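Local atomic coordinates of glucosamine kinase (Streptacidiphilus jiangxiensis, PDB entry 6HWL), a protein that catalyses the magnesium- and ATP-dependent phosphorylation of D-glucosamine to D-glucosamine 6-phosphate, and acts more weakly on glucose. Residues A[280-285]-A[397-402]. Sequence-based numbering, arbitrary orientation.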
ATOM      1  N   ALA A 280     -15.240   6.424 -13.465  1.00 37.89           N
ATOM      2  CA  ALA A 280     -15.891   5.118 -13.426  1.00 41.84           C
ATOM      3  C   ALA A 280     -14.909   3.987 -13.706  1.00 49.59           C
ATOM      4  O   ALA A 280     -15.083   2.878 -13.189  1.00 48.58           O
ATOM      5  CB  ALA A 280     -17.047   5.076 -14.425  1.00 43.21           C
ATOM      6  N   ASP A 281     -13.879   4.243 -14.519  1.00 54.61           N
ATOM      7  CA  ASP A 281     -12.867   3.221 -14.765  1.00 60.60           C
ATOM      8  C   ASP A 281     -12.095   2.893 -13.494  1.00 54.93           C
ATOM      9  O   ASP A 281     -11.714   1.737 -13.271  1.00 54.91           O
ATOM     10  CB  ASP A 281     -11.911   3.677 -15.870  1.00 67.76           C
ATOM     11  CG  ASP A 281     -12.585   3.765 -17.227  1.00 74.54           C
ATOM     12  OD1 ASP A 281     -13.566   3.027 -17.457  1.00 77.23           O
ATOM     13  OD2 ASP A 281     -12.130   4.573 -18.065  1.00 76.82           O
ATOM     14  N   VAL A 282     -11.854   3.895 -12.647  1.00 54.27           N
ATOM     15  CA  VAL A 282     -11.176   3.645 -11.379  1.00 54.52           C
ATOM     16  C   VAL A 282     -12.088   2.879 -10.430  1.00 53.80           C
ATOM     17  O   VAL A 282     -11.635   1.998  -9.689  1.00 54.20           O
ATOM     18  CB  VAL A 282     -10.691   4.970 -10.764  1.00 53.94           C
ATOM     19  CG1 VAL A 282     -10.102   4.737  -9.380  1.00 51.40           C
ATOM     20  CG2 VAL A 282      -9.664   5.626 -11.676  1.00 54.83           C
ATOM     21  N   TYR A 283     -13.388   3.188 -10.443  1.00 51.71           N
ATOM     22  CA  TYR A 283     -14.334   2.456  -9.609  1.00 51.25           C
ATOM     23  C   TYR A 283     -14.413   0.982  -9.986  1.00 55.91           C
ATOM     24  O   TYR A 283     -14.783   0.156  -9.145  1.00 57.74           O
ATOM     25  CB  TYR A 283     -15.732   3.078  -9.705  1.00 48.30           C
ATOM     26  CG  TYR A 283     -15.860   4.457  -9.094  1.00 44.03           C
ATOM     27  CD1 TYR A 283     -14.821   5.019  -8.363  1.00 43.20           C
ATOM     28  CD2 TYR A 283     -17.030   5.191  -9.242  1.00 41.35           C
ATOM     29  CE1 TYR A 283     -14.941   6.279  -7.804  1.00 41.47           C
ATOM     30  CE2 TYR A 283     -17.159   6.451  -8.684  1.00 42.82           C
ATOM     31  CZ  TYR A 283     -16.114   6.988  -7.965  1.00 40.36           C
ATOM     32  OH  TYR A 283     -16.236   8.241  -7.409  1.00 38.37           O
ATOM     33  N   ALA A 284     -14.071   0.635 -11.230  1.00 58.09           N
ATOM     34  CA  ALA A 284     -14.166  -0.749 -11.677  1.00 60.13           C
ATOM     35  C   ALA A 284     -13.090  -1.637 -11.069  1.00 64.26           C
ATOM     36  O   ALA A 284     -13.270  -2.858 -11.019  1.00 70.42           O
ATOM     37  CB  ALA A 284     -14.092  -0.815 -13.203  1.00 56.26           C
ATOM     38  N   GLU A 285     -11.978  -1.063 -10.607  1.00 62.62           N
ATOM     39  CA  GLU A 285     -10.909  -1.856 -10.015  1.00 66.97           C
ATOM     40  C   GLU A 285     -11.209  -2.277  -8.583  1.00 68.41           C
ATOM     41  O   GLU A 285     -10.397  -2.987  -7.979  1.00 70.70           O
ATOM     42  CB  GLU A 285      -9.586  -1.084 -10.064  1.00 68.11           C
ATOM     43  CG  GLU A 285      -9.408  -0.057  -8.955  1.00 69.68           C
ATOM     44  CD  GLU A 285      -8.202   0.839  -9.179  1.00 70.37           C
ATOM     45  OE1 GLU A 285      -7.711   0.901 -10.326  1.00 72.31           O
ATOM     46  OE2 GLU A 285      -7.745   1.480  -8.210  1.00 68.90           O
ATOM     47  N   LEU A 397      -7.028   1.365  -1.964  1.00 38.75           N
ATOM     48  CA  LEU A 397      -8.323   2.031  -1.957  1.00 41.13           C
ATOM     49  C   LEU A 397      -8.217   3.547  -2.015  1.00 43.44           C
ATOM     50  O   LEU A 397      -9.250   4.214  -2.136  1.00 46.84           O
ATOM     51  CB  LEU A 397      -9.110   1.630  -0.706  1.00 39.59           C
ATOM     52  CG  LEU A 397      -9.802   0.268  -0.705  1.00 41.24           C
ATOM     53  CD1 LEU A 397     -10.064  -0.187   0.722  1.00 40.83           C
ATOM     54  CD2 LEU A 397     -11.103   0.351  -1.480  1.00 42.77           C
ATOM     55  N   LEU A 398      -7.006   4.102  -1.934  1.00 42.16           N
ATOM     56  CA  LEU A 398      -6.848   5.550  -1.829  1.00 40.07           C
ATOM     57  C   LEU A 398      -7.480   6.267  -3.016  1.00 40.13           C
ATOM     58  O   LEU A 398      -8.342   7.135  -2.844  1.00 38.05           O
ATOM     59  CB  LEU A 398      -5.365   5.909  -1.704  1.00 41.15           C
ATOM     60  CG  LEU A 398      -4.707   5.590  -0.360  1.00 43.28           C
ATOM     61  CD1 LEU A 398      -3.254   6.045  -0.347  1.00 45.18           C
ATOM     62  CD2 LEU A 398      -5.484   6.232   0.779  1.00 37.02           C
ATOM     63  N   THR A 399      -7.070   5.909  -4.232  1.00 43.02           N
ATOM     64  CA  THR A 399      -7.572   6.612  -5.412  1.00 40.10           C
ATOM     65  C   THR A 399      -9.071   6.431  -5.621  1.00 37.17           C
ATOM     66  O   THR A 399      -9.772   7.447  -5.780  1.00 34.43           O
ATOM     67  CB  THR A 399      -6.774   6.187  -6.651  1.00 44.14           C
ATOM     68  OG1 THR A 399      -5.393   6.526  -6.471  1.00 46.78           O
ATOM     69  CG2 THR A 399      -7.305   6.888  -7.894  1.00 41.28           C
ATOM     70  N   PRO A 400      -9.634   5.212  -5.631  1.00 39.20           N
ATOM     71  CA  PRO A 400     -11.090   5.109  -5.839  1.00 36.74           C
ATOM     72  C   PRO A 400     -11.905   5.800  -4.758  1.00 35.18           C
ATOM     73  O   PRO A 400     -12.896   6.470  -5.077  1.00 32.81           O
ATOM     74  CB  PRO A 400     -11.335   3.593  -5.863  1.00 40.18           C
ATOM     75  CG  PRO A 400     -10.182   3.008  -5.137  1.00 41.92           C
ATOM     76  CD  PRO A 400      -9.018   3.880  -5.483  1.00 40.52           C
ATOM     77  N   LEU A 401     -11.513   5.670  -3.488  1.00 37.83           N
ATOM     78  CA  LEU A 401     -12.266   6.329  -2.425  1.00 37.70           C
ATOM     79  C   LEU A 401     -12.076   7.840  -2.450  1.00 36.55           C
ATOM     80  O   LEU A 401     -13.005   8.583  -2.110  1.00 38.36           O
ATOM     81  CB  LEU A 401     -11.867   5.765  -1.059  1.00 31.93           C
ATOM     82  CG  LEU A 401     -12.192   4.290  -0.807  1.00 34.90           C
ATOM     83  CD1 LEU A 401     -12.003   3.936   0.661  1.00 28.75           C
ATOM     84  CD2 LEU A 401     -13.604   3.954  -1.267  1.00 36.74           C
ATOM     85  N   ARG A 402     -10.892   8.314  -2.847  1.00 34.44           N
ATOM     86  CA  ARG A 402     -10.674   9.753  -2.951  1.00 34.23           C
ATOM     87  C   ARG A 402     -11.576  10.371  -4.011  1.00 37.18           C
ATOM     88  O   ARG A 402     -12.158  11.440  -3.795  1.00 37.94           O
ATOM     89  CB  ARG A 402      -9.206  10.047  -3.255  1.00 35.42           C
ATOM     90  CG  ARG A 402      -8.900  11.515  -3.484  1.00 35.76           C
ATOM     91  CD  ARG A 402      -9.286  12.357  -2.280  1.00 36.53           C
ATOM     92  NE  ARG A 402      -9.025  13.776  -2.509  1.00 38.42           N
ATOM     93  CZ  ARG A 402      -7.868  14.373  -2.247  1.00 39.21           C
ATOM     94  NH1 ARG A 402      -7.718  15.668  -2.488  1.00 38.58           N
ATOM     95  NH2 ARG A 402      -6.859  13.675  -1.741  1.00 40.55           N
TER
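Thr-399 and Pro-400 pack against Val-282, Tyr-283 and Glu-285 in a helix-helix contact of the alpha-helical C-terminal half of this kinase. The C-terminal part of helix 266-283 and the residues just after it lie against the first turn of helix 398-416, with CA of Tyr-283 and CA of Pro-400 5.6 Å apart. Leu-286 also touches Pro-400. Tyr-403, Ala-404 and Val-407 pack on Tyr-283, whose side chain is about 11 Å from that of the glucosamine-binding Glu-409. No hydrogen bond joins the two segments. Thr-399 uses its two branches separately. Its methyl CG2 is anti to the backbone N and meets CG1 of Val-282 at 3.8 Å. Its OG1 is hydrogen-bonded to Asp-213 of the second subunit. Pro-400 carries most of the contact. CG1 of Val-282 is set anti to its own backbone N (chi1 175°) and reaches the proline at CA, 3.7 Å away, and at CB, 3.9 Å away. On the far side of the ring nitrogen from CA, CD lies 3.8 Å from OE2 of Glu-285, whose side chain crosses Pro-400 at about a right angle. The carbonyl O of Pro-400 approaches the Tyr-283 ring obliquely, 3.4 Å from CE1.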